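Local coordinates for thioesterase (Xanthomonas campestris pv. campestris, PDB 2FUJ), which is a putative acyl-CoA thioesterase with a hotdog fold, probably hydrolysing fatty acyl-CoA thioesters as a tetramer, at residues A[10-15]-A[102-107]; A[21-24]-A[28-31]; A[38-43]-A[80-85]; A[96-101]-A[107-112]. All coordinates share one frame; numbering follows the deposited sequence.

Interaction 1 (A[10-15]-A[102-107]); sequences LARVPI and KDEGVL
Arg-12 NH2 and Glu-104 OE2 form a salt bridge 2.9 Å long, the one place where strand 9-15, outermost in this chain's hotdog sheet, meets the turn of the hairpin formed by strands 91-100 and 107-116. Its hydrogen bond is weak, because the N-H...O angle is only 123°. The carboxylate comes to the edge of the guanidinium, near its plane, but the two flat groups are turned 48° apart. Glu-104 OE1 stays 3.6 Å from the same NH2, so the pairing is one-armed rather than a two-bond fork. Arg-12 bends at chi3 (69°) to bring its end across to the glutamate, which itself runs extended beyond CG, and the two chains cross at about a right angle. No other residues touch across these segments: the nearest CA pair, Arg-12 and Glu-104, is 11.2 Å apart. Both side chains also lean on Leu-79 of the strand between, and Arg-12 NE has a long, weak ion pair with Glu-81. Both residues are exposed, and a mere 65 Å² is buried, as befits a surface tie. Glu-104 sits in a type I turn from Asp-103 to Val-106, closed by Val-106 N to Asp-103 O at 2.8 Å. Within it an Asx turn adds Gly-105 N to Asp-103 OD1 at 2.9 Å, the N-H arriving from above the carboxylate plane.

Interaction 2 (A[21-24]-A[28-31]); sequences DMDS and VNNA
Val-28 lies against Asp-21 and Met-22, its CA only 3.8 Å from Met-22 CA, where the two backbones form a single bridge. Its CG1, set anti to the backbone N (chi1 174°), reaches Asp-21 CB at 4.1 Å, while CG2 approaches Met-22 CG at a looser 4.3 Å. Asn-29 follows and carries most of the polar chemistry. Its backbone N donates to Asp-21 O at 2.9 Å, almost straight at 172°. Its side-chain ND2 gives a hydrogen to the anti lone pair of Asp-23 OD1, 3.2 Å away, with carboxylate and amide planes nearly perpendicular at 82°. ND2 also donates to Glu-38 of the third subunit. At Asn-30 the backbone N is linked to Asp-23 OD1 through a water that donates to the carboxylate and accepts from the N-H. Ala-31 N then closes the N-cap: it binds Asn-29 OD1 at 3.0 Å from above the carbonyl plane, at the start of helix 30-47. Asp-23 OD2 accepts from Met-25 N, and Asp-21 OD1 serves Tyr-36 and Arg-18 N besides a salt bridge to Arg-18 of the fourth subunit. With an acceptor bond on OD1 and donor bonds on ND2, the buried Asn-29 amide has its flip orientation settled, and one side chain joins loop, helix start and subunit interface of this hotdog tetramer.

Interaction 3 (A[38-43]-A[80-85]); sequences EEARVR and VELFVE
Ala-40 CB packs against two aliphatic side chains of the strand, 3.6 Å from Val-80 CG1 and 3.8 Å from Leu-82 CD1, which lie roughly at right angles about it. All three residues send their CB toward the opposite segment. Val-80 has CG1 anti to its backbone N (chi1 -175°), and this is the branch that meets the alanine methyl. Leu-82 uses the same CD1 methyl a second time, against the base of Arg-41: it lies 3.8 Å from the backbone N and 4.0 Å from CG, the two side chains crossing at about a right angle. No hydrogen bond spans the contact. The small methyl of Ala-40 permits a CA-CA distance of 6.4 Å to Val-80, and the local helix and strand axes pass 9.0 Å apart at an angle of 64°. This is the central helix of the hotdog fold, the sausage, lying on the concave sheet that forms the bun. Around it, Val-13 and Ile-15 of strand 9-15 pack on Ala-40 and Val-80 respectively, while Leu-82 also touches Ile-94 and His-96 of strand 91-100. A bend at chi3 carries the Arg-41 guanidinium back along the helix, with Glu-38 CA 3.4 Å above its plane, offset toward the rim. Farther out, a helical i to i+4 salt bridge joins Arg-43 NE to the anti lone pair of Glu-39 OE2, short at 2.7 Å and nearly straight at 172°. Trp-74 NE1 of the fourth subunit also donates to that oxygen, and Asp-77 of the same subunit pairs with Arg-43 NH2.

Interaction 4 (A[96-101]-A[107-112]); sequences HRILDQ and LYSDGN
Ile-98 O receives two consecutive backbone N-H groups, Tyr-108 N at 2.9 Å and, weakly, Ser-109 N at 3.5 Å: a classic beta bulge in the antiparallel hairpin at the middle of the hotdog sheet. Beyond it the register slips by one, so that Ile-98 pairs with Ser-109 but Leu-99 with Leu-107. Ile-98 N donates to Ser-109 O, near-straight (2.8 Å, 169°). Toward the far end His-96 lies against the partner strand. A chi1 of 71° places its CG between the backbone N and carbonyl carbon, and the imidazole turns one face to Gly-111 N, 3.5 Å above the ring plane and offset toward the rim. In that plane, at the ring edge, NE2 and Ser-109 OG are hydrogen-bonded at 3.3 Å, the donor unresolved; Ser-109 OG also has a weak bond to Asn-67 O. The other side of the sheet carries Arg-97, Leu-99 and Leu-107, where Leu-99 CD2 meets Leu-107 CD1 at 3.7 Å and Arg-97 is held by Glu-81. Near the turn, Asp-100 holds Lys-102 N and Asp-103 N through OD2, while its OD1 takes a very short 2.5 Å bond from Tyr-108 OH, on the anti side and 16° out of the carboxylate plane.

In the fold
Interaction 3 is the core contact, centred about 4 Å from the centre of the chain, without hydrogen bonds and mainly aliphatic; interaction 1, about 12 Å out, is a solvent-side salt bridge. Interaction 4 is intermediate in depth, about 9 Å from the centre, mixing backbone bonds with polar and aliphatic side chains. These three reach one sheet and touch: a probable hydrogen bond, Ala-11 O to Leu-82 N (2.7 Å), joins 1 with 3, the Glu-81 OE2 to Arg-97 NE salt bridge (2.6 Å) joins 3 with 4, and 1 and 4 share Leu-107. Interaction 2 touches none of them, yet shares helix 30-47 with interaction 3. It is buried, with other subunits reaching it, about 16 Å from the chain centre, and is mainly polar.

Interaction 1 (A[10-15]-A[102-107])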
loop_
_atom_site.group_PDB
_atom_site.type_symbol
_atom_site.label_atom_id
_atom_site.label_comp_id
_atom_site.label_asym_id
_atom_site.label_seq_id
_atom_site.Cartn_x
_atom_site.Cartn_y
_atom_site.Cartn_z
ATOM N N LEU A 10 9.068 -24.425 -8.380
ATOM C CA LEU A 10 8.340 -24.571 -7.129
ATOM C C LEU A 10 6.874 -24.247 -7.394
ATOM O O LEU A 10 5.973 -24.930 -6.901
ATOM C CB LEU A 10 8.895 -23.604 -6.074
ATOM C CG LEU A 10 10.276 -23.947 -5.505
ATOM C CD1 LEU A 10 10.781 -22.824 -4.593
ATOM C CD2 LEU A 10 10.178 -25.261 -4.744
ATOM N N ALA A 11 6.646 -23.193 -8.175
ATOM C CA ALA A 11 5.297 -22.763 -8.498
ATOM C C ALA A 11 5.245 -21.716 -9.606
ATOM O O ALA A 11 6.217 -21.009 -9.856
ATOM C CB ALA A 11 4.631 -22.214 -7.243
ATOM N N ARG A 12 4.093 -21.635 -10.267
ATOM C CA ARG A 12 3.842 -20.670 -11.330
ATOM C C ARG A 12 2.468 -20.115 -10.941
ATOM O O ARG A 12 1.426 -20.688 -11.271
ATOM C CB ARG A 12 3.820 -21.374 -12.694
ATOM C CG ARG A 12 5.106 -22.162 -12.957
ATOM C CD ARG A 12 5.182 -22.779 -14.349
ATOM N NE ARG A 12 5.340 -21.771 -15.391
ATOM C CZ ARG A 12 4.377 -21.404 -16.230
ATOM N NH1 ARG A 12 3.181 -21.970 -16.154
ATOM N NH2 ARG A 12 4.607 -20.465 -17.143
ATOM N N VAL A 13 2.492 -18.996 -10.222
ATOM C CA VAL A 13 1.287 -18.364 -9.684
ATOM C C VAL A 13 0.743 -17.151 -10.430
ATOM O O VAL A 13 1.422 -16.135 -10.556
ATOM C CB VAL A 13 1.537 -17.931 -8.212
ATOM C CG1 VAL A 13 0.258 -17.387 -7.590
ATOM C CG2 VAL A 13 2.071 -19.107 -7.405
ATOM N N PRO A 14 -0.499 -17.239 -10.931
ATOM C CA PRO A 14 -1.058 -16.089 -11.641
ATOM C C PRO A 14 -1.490 -15.066 -10.593
ATOM O O PRO A 14 -2.116 -15.419 -9.600
ATOM C CB PRO A 14 -2.243 -16.690 -12.397
ATOM C CG PRO A 14 -2.698 -17.775 -11.494
ATOM C CD PRO A 14 -1.399 -18.404 -11.020
ATOM N N ILE A 15 -1.135 -13.807 -10.814
ATOM C CA ILE A 15 -1.476 -12.738 -9.888
ATOM C C ILE A 15 -2.110 -11.602 -10.668
ATOM O O ILE A 15 -1.582 -11.182 -11.692
ATOM C CB ILE A 15 -0.213 -12.188 -9.175
ATOM C CG1 ILE A 15 0.454 -13.288 -8.345
ATOM C CG2 ILE A 15 -0.578 -11.002 -8.293
ATOM C CD1 ILE A 15 1.770 -12.908 -7.658
ATOM N N LYS A 102 -0.523 -12.955 -20.713
ATOM C CA LYS A 102 -0.901 -13.116 -22.112
ATOM C C LYS A 102 0.258 -13.462 -23.038
ATOM O O LYS A 102 0.055 -14.008 -24.119
ATOM C CB LYS A 102 -1.631 -11.860 -22.595
ATOM C CG LYS A 102 -2.917 -11.586 -21.813
ATOM C CD LYS A 102 -3.719 -10.453 -22.414
ATOM C CE LYS A 102 -2.950 -9.135 -22.374
ATOM N NZ LYS A 102 -2.630 -8.678 -20.991
ATOM N N ASP A 103 1.476 -13.146 -22.615
ATOM C CA ASP A 103 2.658 -13.469 -23.407
ATOM C C ASP A 103 3.804 -13.756 -22.450
ATOM O O ASP A 103 4.508 -12.843 -22.016
ATOM C CB ASP A 103 3.037 -12.311 -24.322
ATOM C CG ASP A 103 4.161 -12.670 -25.259
ATOM O OD1 ASP A 103 4.822 -13.708 -25.024
ATOM O OD2 ASP A 103 4.379 -11.914 -26.226
ATOM N N GLU A 104 3.990 -15.028 -22.132
ATOM C CA GLU A 104 5.029 -15.422 -21.198
ATOM C C GLU A 104 6.441 -15.131 -21.688
ATOM O O GLU A 104 7.410 -15.356 -20.970
ATOM C CB GLU A 104 4.853 -16.894 -20.829
ATOM C CG GLU A 104 3.525 -17.133 -20.121
ATOM C CD GLU A 104 3.314 -18.566 -19.694
ATOM O OE1 GLU A 104 2.195 -18.889 -19.235
ATOM O OE2 GLU A 104 4.269 -19.362 -19.813
ATOM N N GLY A 105 6.550 -14.623 -22.909
ATOM C CA GLY A 105 7.852 -14.274 -23.439
ATOM C C GLY A 105 8.207 -12.875 -22.954
ATOM O O GLY A 105 9.322 -12.407 -23.150
ATOM N N VAL A 106 7.243 -12.200 -22.334
ATOM C CA VAL A 106 7.475 -10.854 -21.812
ATOM C C VAL A 106 7.923 -10.981 -20.359
ATOM O O VAL A 106 7.162 -11.417 -19.499
ATOM C CB VAL A 106 6.198 -9.989 -21.879
ATOM C CG1 VAL A 106 6.398 -8.719 -21.089
ATOM C CG2 VAL A 106 5.858 -9.666 -23.326
ATOM N N LEU A 107 9.173 -10.610 -20.101
ATOM C CA LEU A 107 9.750 -10.700 -18.769
ATOM C C LEU A 107 9.812 -9.339 -18.087
ATOM O O LEU A 107 10.541 -8.453 -18.519
ATOM C CB LEU A 107 11.161 -11.298 -18.861
ATOM C CG LEU A 107 12.011 -11.394 -17.590
ATOM C CD1 LEU A 107 11.393 -12.383 -16.618
ATOM C CD2 LEU A 107 13.424 -11.833 -17.960
#

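Interaction 2 (A[21-24]-A[28-31])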
loop_
_atom_site.group_PDB
_atom_site.type_symbol
_atom_site.label_atom_id
_atom_site.label_comp_id
_atom_site.label_asym_id
_atom_site.label_seq_id
_atom_site.Cartn_x
_atom_site.Cartn_y
_atom_site.Cartn_z
ATOM N N ASP A 21 -1.691 -0.356 -8.028
ATOM C CA ASP A 21 -0.316 -0.855 -8.040
ATOM C C ASP A 21 0.611 0.118 -8.754
ATOM O O ASP A 21 1.812 0.140 -8.504
ATOM C CB ASP A 21 -0.234 -2.217 -8.740
ATOM C CG ASP A 21 -0.769 -3.366 -7.889
ATOM O OD1 ASP A 21 -0.911 -4.472 -8.439
ATOM O OD2 ASP A 21 -1.035 -3.182 -6.688
ATOM N N MET A 22 0.051 0.914 -9.657
ATOM C CA MET A 22 0.859 1.872 -10.396
ATOM C C MET A 22 1.148 3.121 -9.572
ATOM O O MET A 22 0.415 3.449 -8.643
ATOM C CB MET A 22 0.158 2.274 -11.702
ATOM C CG MET A 22 -0.108 1.109 -12.668
ATOM S SD MET A 22 -0.693 1.665 -14.303
ATOM C CE MET A 22 -2.354 2.207 -13.904
ATOM N N ASP A 23 2.231 3.805 -9.909
ATOM C CA ASP A 23 2.578 5.036 -9.220
ATOM C C ASP A 23 2.364 6.207 -10.175
ATOM O O ASP A 23 1.897 6.025 -11.303
ATOM C CB ASP A 23 4.021 4.984 -8.703
ATOM C CG ASP A 23 5.033 4.731 -9.800
ATOM O OD1 ASP A 23 6.100 4.150 -9.500
ATOM O OD2 ASP A 23 4.779 5.123 -10.951
ATOM N N SER A 24 2.695 7.409 -9.725
ATOM C CA SER A 24 2.498 8.598 -10.543
ATOM C C SER A 24 3.244 8.598 -11.878
ATOM O O SER A 24 2.975 9.432 -12.747
ATOM C CB SER A 24 2.888 9.836 -9.740
ATOM O OG SER A 24 4.210 9.705 -9.241
ATOM N N VAL A 28 3.653 0.034 -12.694
ATOM C CA VAL A 28 3.594 -0.587 -11.375
ATOM C C VAL A 28 4.844 -0.213 -10.572
ATOM O O VAL A 28 5.966 -0.318 -11.065
ATOM C CB VAL A 28 3.497 -2.116 -11.480
ATOM C CG1 VAL A 28 3.585 -2.738 -10.098
ATOM C CG2 VAL A 28 2.191 -2.494 -12.143
ATOM N N ASN A 29 4.633 0.220 -9.333
ATOM C CA ASN A 29 5.720 0.640 -8.449
ATOM C C ASN A 29 6.691 -0.496 -8.104
ATOM O O ASN A 29 6.280 -1.636 -7.911
ATOM C CB ASN A 29 5.122 1.236 -7.168
ATOM C CG ASN A 29 6.178 1.814 -6.243
ATOM O OD1 ASN A 29 6.624 1.157 -5.303
ATOM N ND2 ASN A 29 6.591 3.045 -6.519
ATOM N N ASN A 30 7.982 -0.180 -8.026
ATOM C CA ASN A 30 8.989 -1.190 -7.707
ATOM C C ASN A 30 8.647 -2.014 -6.459
ATOM O O ASN A 30 8.793 -3.242 -6.449
ATOM C CB ASN A 30 10.360 -0.546 -7.476
ATOM C CG ASN A 30 10.855 0.246 -8.668
ATOM O OD1 ASN A 30 10.825 -0.221 -9.809
ATOM N ND2 ASN A 30 11.335 1.450 -8.404
ATOM N N ALA A 31 8.208 -1.334 -5.405
ATOM C CA ALA A 31 7.879 -2.008 -4.154
ATOM C C ALA A 31 6.781 -3.061 -4.287
ATOM O O ALA A 31 6.748 -4.030 -3.533
ATOM C CB ALA A 31 7.489 -0.992 -3.110
HETATM O O HOH W 1 8.569 2.463 -9.309
#

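Interaction 3 (A[38-43]-A[80-85])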
loop_
_atom_site.group_PDB
_atom_site.type_symbol
_atom_site.label_atom_id
_atom_site.label_comp_id
_atom_site.label_asym_id
_atom_site.label_seq_id
_atom_site.Cartn_x
_atom_site.Cartn_y
_atom_site.Cartn_z
ATOM N N GLU A 38 5.807 -12.064 -2.748
ATOM C CA GLU A 38 5.315 -12.504 -1.456
ATOM C C GLU A 38 4.035 -13.319 -1.642
ATOM O O GLU A 38 3.923 -14.438 -1.139
ATOM C CB GLU A 38 5.042 -11.274 -0.589
ATOM C CG GLU A 38 4.464 -11.539 0.774
ATOM C CD GLU A 38 4.154 -10.237 1.488
ATOM O OE1 GLU A 38 3.168 -9.571 1.108
ATOM O OE2 GLU A 38 4.909 -9.868 2.408
ATOM N N GLU A 39 3.078 -12.763 -2.381
ATOM C CA GLU A 39 1.811 -13.454 -2.614
ATOM C C GLU A 39 2.052 -14.832 -3.224
ATOM O O GLU A 39 1.448 -15.817 -2.812
ATOM C CB GLU A 39 0.912 -12.631 -3.540
ATOM C CG GLU A 39 -0.543 -13.118 -3.613
ATOM C CD GLU A 39 -1.251 -13.092 -2.265
ATOM O OE1 GLU A 39 -0.839 -12.307 -1.384
ATOM O OE2 GLU A 39 -2.233 -13.851 -2.089
ATOM N N ALA A 40 2.944 -14.898 -4.206
ATOM C CA ALA A 40 3.252 -16.171 -4.851
ATOM C C ALA A 40 3.787 -17.179 -3.837
ATOM O O ALA A 40 3.389 -18.337 -3.843
ATOM C CB ALA A 40 4.268 -15.965 -5.982
ATOM N N ARG A 41 4.679 -16.740 -2.953
ATOM C CA ARG A 41 5.229 -17.656 -1.953
ATOM C C ARG A 41 4.181 -18.237 -1.005
ATOM O O ARG A 41 4.188 -19.440 -0.717
ATOM C CB ARG A 41 6.318 -16.974 -1.123
ATOM C CG ARG A 41 7.565 -16.606 -1.893
ATOM C CD ARG A 41 8.748 -16.438 -0.948
ATOM N NE ARG A 41 8.469 -15.464 0.100
ATOM C CZ ARG A 41 8.492 -14.145 -0.075
ATOM N NH1 ARG A 41 8.791 -13.632 -1.261
ATOM N NH2 ARG A 41 8.213 -13.340 0.941
ATOM N N VAL A 42 3.283 -17.390 -0.506
ATOM C CA VAL A 42 2.254 -17.858 0.421
ATOM C C VAL A 42 1.107 -18.608 -0.267
ATOM O O VAL A 42 0.513 -19.523 0.314
ATOM C CB VAL A 42 1.693 -16.679 1.272
ATOM C CG1 VAL A 42 2.841 -15.971 1.982
ATOM C CG2 VAL A 42 0.933 -15.699 0.399
ATOM N N ARG A 43 0.784 -18.226 -1.497
ATOM C CA ARG A 43 -0.273 -18.913 -2.234
ATOM C C ARG A 43 0.259 -20.308 -2.540
ATOM O O ARG A 43 -0.506 -21.264 -2.679
ATOM C CB ARG A 43 -0.593 -18.171 -3.535
ATOM C CG ARG A 43 -1.409 -16.895 -3.348
ATOM C CD ARG A 43 -2.893 -17.190 -3.201
ATOM N NE ARG A 43 -3.683 -15.987 -2.927
ATOM C CZ ARG A 43 -5.010 -15.934 -2.982
ATOM N NH1 ARG A 43 -5.699 -17.018 -3.306
ATOM N NH2 ARG A 43 -5.651 -14.799 -2.708
ATOM N N VAL A 80 3.742 -15.382 -11.797
ATOM C CA VAL A 80 4.967 -15.418 -11.017
ATOM C C VAL A 80 5.494 -16.828 -10.896
ATOM O O VAL A 80 4.893 -17.689 -10.267
ATOM C CB VAL A 80 4.763 -14.825 -9.618
ATOM C CG1 VAL A 80 6.096 -14.757 -8.885
ATOM C CG2 VAL A 80 4.174 -13.448 -9.739
ATOM N N GLU A 81 6.640 -17.031 -11.523
ATOM C CA GLU A 81 7.317 -18.307 -11.551
ATOM C C GLU A 81 8.391 -18.333 -10.474
ATOM O O GLU A 81 9.272 -17.479 -10.449
ATOM C CB GLU A 81 7.931 -18.488 -12.934
ATOM C CG GLU A 81 8.696 -19.760 -13.149
ATOM C CD GLU A 81 9.145 -19.884 -14.590
ATOM O OE1 GLU A 81 8.295 -20.180 -15.460
ATOM O OE2 GLU A 81 10.343 -19.661 -14.855
ATOM N N LEU A 82 8.302 -19.315 -9.586
ATOM C CA LEU A 82 9.266 -19.466 -8.505
ATOM C C LEU A 82 10.023 -20.785 -8.660
ATOM O O LEU A 82 9.437 -21.810 -8.988
ATOM C CB LEU A 82 8.549 -19.463 -7.157
ATOM C CG LEU A 82 7.730 -18.224 -6.812
ATOM C CD1 LEU A 82 7.102 -18.403 -5.440
ATOM C CD2 LEU A 82 8.626 -16.991 -6.833
ATOM N N PHE A 83 11.329 -20.755 -8.428
ATOM C CA PHE A 83 12.128 -21.975 -8.525
ATOM C C PHE A 83 13.270 -21.943 -7.513
ATOM O O PHE A 83 13.582 -20.892 -6.954
ATOM C CB PHE A 83 12.689 -22.154 -9.940
ATOM C CG PHE A 83 13.428 -20.957 -10.459
ATOM C CD1 PHE A 83 12.743 -19.831 -10.895
ATOM C CD2 PHE A 83 14.816 -20.946 -10.489
ATOM C CE1 PHE A 83 13.437 -18.704 -11.355
ATOM C CE2 PHE A 83 15.511 -19.827 -10.947
ATOM C CZ PHE A 83 14.815 -18.704 -11.379
ATOM N N VAL A 84 13.881 -23.096 -7.272
ATOM C CA VAL A 84 14.984 -23.177 -6.321
ATOM C C VAL A 84 16.301 -22.831 -7.007
ATOM O O VAL A 84 16.769 -23.557 -7.885
ATOM C CB VAL A 84 15.096 -24.590 -5.704
ATOM C CG1 VAL A 84 16.267 -24.645 -4.720
ATOM C CG2 VAL A 84 13.802 -24.948 -5.001
ATOM N N GLU A 85 16.886 -21.708 -6.611
ATOM C CA GLU A 85 18.149 -21.276 -7.173
ATOM C C GLU A 85 19.283 -21.863 -6.348
ATOM O O GLU A 85 20.286 -22.322 -6.891
ATOM C CB GLU A 85 18.256 -19.754 -7.161
ATOM C CG GLU A 85 19.524 -19.229 -7.818
ATOM C CD GLU A 85 19.695 -17.736 -7.649
ATOM O OE1 GLU A 85 18.780 -16.972 -8.046
ATOM O OE2 GLU A 85 20.750 -17.322 -7.109
#

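Interaction 4 (A[96-101]-A[107-112])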
loop_
_atom_site.group_PDB
_atom_site.type_symbol
_atom_site.label_atom_id
_atom_site.label_comp_id
_atom_site.label_asym_id
_atom_site.label_seq_id
_atom_site.Cartn_x
_atom_site.Cartn_y
_atom_site.Cartn_z
ATOM N N HIS A 96 13.110 -16.124 -9.211
ATOM C CA HIS A 96 11.800 -15.823 -9.767
ATOM C C HIS A 96 11.860 -15.191 -11.142
ATOM O O HIS A 96 12.880 -14.663 -11.561
ATOM C CB HIS A 96 11.038 -14.856 -8.848
ATOM C CG HIS A 96 11.591 -13.461 -8.841
ATOM N ND1 HIS A 96 12.515 -13.027 -7.913
ATOM C CD2 HIS A 96 11.363 -12.406 -9.659
ATOM C CE1 HIS A 96 12.831 -11.769 -8.161
ATOM N NE2 HIS A 96 12.147 -11.369 -9.215
ATOM N N ARG A 97 10.727 -15.248 -11.829
ATOM C CA ARG A 97 10.563 -14.636 -13.132
ATOM C C ARG A 97 9.117 -14.165 -13.127
ATOM O O ARG A 97 8.210 -14.974 -12.972
ATOM C CB ARG A 97 10.760 -15.645 -14.265
ATOM C CG ARG A 97 12.164 -16.198 -14.385
ATOM C CD ARG A 97 12.399 -16.730 -15.802
ATOM N NE ARG A 97 11.307 -17.605 -16.213
ATOM C CZ ARG A 97 10.934 -17.819 -17.474
ATOM N NH1 ARG A 97 11.561 -17.225 -18.479
ATOM N NH2 ARG A 97 9.916 -18.627 -17.724
ATOM N N ILE A 98 8.911 -12.862 -13.249
ATOM C CA ILE A 98 7.561 -12.320 -13.288
ATOM C C ILE A 98 7.262 -12.080 -14.766
ATOM O O ILE A 98 7.866 -11.226 -15.408
ATOM C CB ILE A 98 7.465 -11.018 -12.472
ATOM C CG1 ILE A 98 7.719 -11.335 -10.991
ATOM C CG2 ILE A 98 6.092 -10.379 -12.660
ATOM C CD1 ILE A 98 7.991 -10.117 -10.111
ATOM N N LEU A 99 6.335 -12.869 -15.304
ATOM C CA LEU A 99 5.987 -12.783 -16.719
ATOM C C LEU A 99 4.584 -12.261 -16.963
ATOM O O LEU A 99 3.756 -12.220 -16.063
ATOM C CB LEU A 99 6.100 -14.171 -17.358
ATOM C CG LEU A 99 7.318 -14.995 -16.934
ATOM C CD1 LEU A 99 7.048 -16.472 -17.172
ATOM C CD2 LEU A 99 8.550 -14.513 -17.679
ATOM N N ASP A 100 4.321 -11.880 -18.206
ATOM C CA ASP A 100 3.005 -11.385 -18.577
ATOM C C ASP A 100 2.112 -12.599 -18.842
ATOM O O ASP A 100 2.509 -13.511 -19.557
ATOM C CB ASP A 100 3.110 -10.552 -19.846
ATOM C CG ASP A 100 1.818 -9.869 -20.193
ATOM O OD1 ASP A 100 1.638 -8.703 -19.787
ATOM O OD2 ASP A 100 0.980 -10.509 -20.863
ATOM N N GLN A 101 0.910 -12.608 -18.278
ATOM C CA GLN A 101 0.004 -13.735 -18.471
ATOM C C GLN A 101 -0.358 -14.011 -19.928
ATOM O O GLN A 101 -0.480 -15.169 -20.336
ATOM C CB GLN A 101 -1.288 -13.538 -17.667
ATOM C CG GLN A 101 -1.195 -13.976 -16.226
ATOM C CD GLN A 101 -2.519 -13.865 -15.492
ATOM O OE1 GLN A 101 -2.561 -13.864 -14.263
ATOM N NE2 GLN A 101 -3.609 -13.781 -16.246
ATOM N N LEU A 107 9.173 -10.610 -20.101
ATOM C CA LEU A 107 9.750 -10.700 -18.769
ATOM C C LEU A 107 9.812 -9.339 -18.087
ATOM O O LEU A 107 10.541 -8.453 -18.519
ATOM C CB LEU A 107 11.161 -11.298 -18.861
ATOM C CG LEU A 107 12.011 -11.394 -17.590
ATOM C CD1 LEU A 107 11.393 -12.383 -16.618
ATOM C CD2 LEU A 107 13.424 -11.833 -17.960
ATOM N N TYR A 108 9.050 -9.184 -17.010
ATOM C CA TYR A 108 9.031 -7.927 -16.284
ATOM C C TYR A 108 10.127 -7.870 -15.241
ATOM O O TYR A 108 10.646 -6.802 -14.940
ATOM C CB TYR A 108 7.685 -7.731 -15.590
ATOM C CG TYR A 108 6.533 -7.530 -16.542
ATOM C CD1 TYR A 108 5.498 -8.458 -16.619
ATOM C CD2 TYR A 108 6.464 -6.400 -17.347
ATOM C CE1 TYR A 108 4.420 -8.263 -17.469
ATOM C CE2 TYR A 108 5.391 -6.196 -18.206
ATOM C CZ TYR A 108 4.372 -7.130 -18.259
ATOM O OH TYR A 108 3.294 -6.928 -19.089
ATOM N N SER A 109 10.485 -9.023 -14.691
ATOM C CA SER A 109 11.503 -9.053 -13.653
ATOM C C SER A 109 11.997 -10.438 -13.283
ATOM O O SER A 109 11.281 -11.435 -13.414
ATOM C CB SER A 109 10.959 -8.365 -12.392
ATOM O OG SER A 109 11.585 -8.825 -11.200
ATOM N N ASP A 110 13.249 -10.488 -12.843
ATOM C CA ASP A 110 13.848 -11.722 -12.361
ATOM C C ASP A 110 14.681 -11.353 -11.145
ATOM O O ASP A 110 14.702 -10.194 -10.736
ATOM C CB ASP A 110 14.707 -12.437 -13.425
ATOM C CG ASP A 110 15.750 -11.541 -14.070
ATOM O OD1 ASP A 110 16.251 -10.592 -13.430
ATOM O OD2 ASP A 110 16.094 -11.816 -15.242
ATOM N N GLY A 111 15.354 -12.336 -10.568
ATOM C CA GLY A 111 16.147 -12.104 -9.377
ATOM C C GLY A 111 15.799 -13.206 -8.396
ATOM O O GLY A 111 15.404 -14.295 -8.806
ATOM N N ASN A 112 15.935 -12.942 -7.102
ATOM C CA ASN A 112 15.613 -13.956 -6.111
ATOM C C ASN A 112 15.292 -13.372 -4.744
ATOM O O ASN A 112 15.426 -12.169 -4.519
ATOM C CB ASN A 112 16.778 -14.934 -5.952
ATOM C CG ASN A 112 18.045 -14.246 -5.495
ATOM O OD1 ASN A 112 18.961 -14.029 -6.284
ATOM N ND2 ASN A 112 18.097 -13.883 -4.220
HETATM O O HOH W 2 15.587 -15.257 -11.814
#